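Local coordinates for PTS system glucose-specific EIIA component (Mycoplasma capricolum, PDB 2GPR), which probably accepts a phosphoryl group from phospho-HPr on a histidine and passes it to the EIIB domain during glucose uptake by the phosphotransferase system, at residues A[19-24]-A[30-35]. Residues are numbered along the deposited sequence; the frame is centred on the assembly and turned at random.
Sequences ITLDEV and KERMLG
Leu21 and Arg32 illustrate how one long side chain can close a connection between two strands, lying over a leucine with its stem and gripping an acid with its end. The packed part of the contact is centred on buried Leu21. Its CB sits over one face of the Arg32 guanidinium, 3.7 Å from CZ and displaced toward the rim of the group, while its CD1 lies against the aliphatic stem, 3.7 Å from Arg32 CG. Arg32 reaches this position because its chain bends at chi2 (133°) and then runs extended through chi3, bringing the head back over the leucine. Backbone also meets side chain here: Lys30 CB faces Leu21 O and Val24 O, each at a doubtfully short 3.0 Å, and Lys30 CA makes a CA-H...O contact with Leu21 O, which also accepts the Val24 N-H.

Toward solvent the contact becomes polar and looser. Arg32 NH2 donates to Asp22 OD1 at 3.1 Å, nearly straight at 167°, in a salt bridge. The donor approaches on the syn side, yet carboxylate and guanidinium planes are 64° apart, so the pair is not the flat, two-pronged arrangement. Arg32 NH1, although near Asp22 OD2, bonds weakly to Lys30 O, and Asp36 is a long, weak ion partner for NE. Lys30, bent at chi2 and chi3, passes Val24 O with CE at 3.5 Å; its NZ forms a long salt bridge with exposed Glu31.

On the inner side Val24 packs on Phe29, Leu81 and Ala39, its side chain about 8 Å from that of His78, the probable phosphorylation site. The whole is a strand-helix-strand connection in the antiparallel beta fold of glucose-type IIA domains: the short helix 27-30 ends in a Schellman motif at Arg32, linking neighbouring strands 16-19 and 36-42.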
loop_
_atom_site.group_PDB
_atom_site.type_symbol
_atom_site.label_atom_id
_atom_site.label_comp_id
_atom_site.label_asym_id
_atom_site.label_seq_id
_atom_site.Cartn_x
_atom_site.Cartn_y
_atom_site.Cartn_z
ATOM N N ILE A 19 -9.434 6.365 1.167
ATOM C CA ILE A 19 -9.657 7.585 1.911
ATOM C C ILE A 19 -8.384 8.370 1.670
ATOM O O ILE A 19 -7.477 7.821 1.060
ATOM C CB ILE A 19 -9.870 7.291 3.417
ATOM C CG1 ILE A 19 -8.581 6.750 4.065
ATOM C CG2 ILE A 19 -10.935 6.223 3.615
ATOM C CD1 ILE A 19 -8.882 5.756 5.172
ATOM N N THR A 20 -8.292 9.612 2.157
ATOM C CA THR A 20 -7.107 10.453 1.965
ATOM C C THR A 20 -6.141 10.304 3.100
ATOM O O THR A 20 -6.483 9.705 4.127
ATOM C CB THR A 20 -7.449 11.955 1.749
ATOM O OG1 THR A 20 -8.207 12.477 2.839
ATOM C CG2 THR A 20 -8.207 12.173 0.442
ATOM N N LEU A 21 -4.937 10.841 2.900
ATOM C CA LEU A 21 -3.914 10.769 3.910
ATOM C C LEU A 21 -4.286 11.679 5.072
ATOM O O LEU A 21 -3.893 11.520 6.237
ATOM C CB LEU A 21 -2.529 11.162 3.379
ATOM C CG LEU A 21 -1.831 10.079 2.548
ATOM C CD1 LEU A 21 -0.452 10.593 2.156
ATOM C CD2 LEU A 21 -1.706 8.739 3.301
ATOM N N ASP A 22 -5.048 12.648 4.754
ATOM C CA ASP A 22 -5.446 13.555 5.772
ATOM C C ASP A 22 -6.396 12.849 6.720
ATOM O O ASP A 22 -6.601 13.258 7.859
ATOM C CB ASP A 22 -6.037 14.848 5.175
ATOM C CG ASP A 22 -5.576 15.096 3.753
ATOM O OD1 ASP A 22 -5.593 14.021 3.026
ATOM O OD2 ASP A 22 -5.188 16.167 3.383
ATOM N N GLU A 23 -6.961 11.736 6.271
ATOM C CA GLU A 23 -7.844 10.994 7.129
ATOM C C GLU A 23 -7.109 9.955 7.964
ATOM O O GLU A 23 -7.737 9.092 8.583
ATOM C CB GLU A 23 -8.972 10.347 6.356
ATOM C CG GLU A 23 -9.978 11.384 5.819
ATOM C CD GLU A 23 -10.607 10.971 4.499
ATOM O OE1 GLU A 23 -11.359 9.895 4.606
ATOM O OE2 GLU A 23 -10.415 11.568 3.431
ATOM N N VAL A 24 -5.770 10.035 7.963
ATOM C CA VAL A 24 -4.893 9.131 8.702
ATOM C C VAL A 24 -4.346 9.792 9.951
ATOM O O VAL A 24 -3.816 10.897 9.902
ATOM C CB VAL A 24 -3.756 8.679 7.828
ATOM C CG1 VAL A 24 -2.811 7.780 8.626
ATOM C CG2 VAL A 24 -4.292 7.997 6.585
ATOM N N LYS A 30 -0.220 11.537 7.475
ATOM C CA LYS A 30 -1.139 12.620 7.200
ATOM C C LYS A 30 -0.460 13.870 6.723
ATOM O O LYS A 30 -1.016 14.588 5.898
ATOM C CB LYS A 30 -2.144 12.836 8.310
ATOM C CG LYS A 30 -2.371 14.258 8.657
ATOM C CD LYS A 30 -1.659 14.645 9.931
ATOM C CE LYS A 30 -1.948 13.675 11.067
ATOM N NZ LYS A 30 -1.636 14.154 12.444
ATOM N N GLU A 31 0.768 14.077 7.183
ATOM C CA GLU A 31 1.562 15.228 6.803
ATOM C C GLU A 31 2.367 14.989 5.557
ATOM O O GLU A 31 3.051 15.870 5.073
ATOM C CB GLU A 31 2.527 15.634 7.921
ATOM C CG GLU A 31 1.956 16.668 8.876
ATOM C CD GLU A 31 2.264 16.448 10.304
ATOM O OE1 GLU A 31 3.429 16.971 10.654
ATOM O OE2 GLU A 31 1.571 15.724 11.024
ATOM N N ARG A 32 2.342 13.766 5.064
ATOM C CA ARG A 32 3.095 13.416 3.855
ATOM C C ARG A 32 4.588 13.616 3.988
ATOM O O ARG A 32 5.223 13.994 3.031
ATOM C CB ARG A 32 2.651 14.269 2.677
ATOM C CG ARG A 32 1.425 13.768 1.946
ATOM C CD ARG A 32 0.452 14.906 1.721
ATOM N NE ARG A 32 -0.843 14.478 1.221
ATOM C CZ ARG A 32 -2.006 14.487 1.875
ATOM N NH1 ARG A 32 -2.140 14.848 3.146
ATOM N NH2 ARG A 32 -3.086 14.114 1.208
ATOM N N MET A 33 5.151 13.366 5.173
ATOM C CA MET A 33 6.590 13.556 5.435
ATOM C C MET A 33 7.501 12.797 4.474
ATOM O O MET A 33 8.469 13.339 3.957
ATOM C CB MET A 33 6.931 13.247 6.902
ATOM C CG MET A 33 6.396 14.329 7.810
ATOM S SD MET A 33 6.426 13.897 9.547
ATOM C CE MET A 33 7.597 12.518 9.395
ATOM N N LEU A 34 7.159 11.538 4.196
ATOM C CA LEU A 34 7.962 10.687 3.350
ATOM C C LEU A 34 7.486 10.612 1.917
ATOM O O LEU A 34 8.167 10.097 1.033
ATOM C CB LEU A 34 8.092 9.284 3.964
ATOM C CG LEU A 34 9.192 9.221 5.016
ATOM C CD1 LEU A 34 9.321 7.800 5.557
ATOM C CD2 LEU A 34 10.522 9.671 4.396
ATOM N N GLY A 35 6.288 11.130 1.687
ATOM C CA GLY A 35 5.719 11.077 0.367
ATOM C C GLY A 35 4.233 11.281 0.413
ATOM O O GLY A 35 3.681 11.547 1.482
#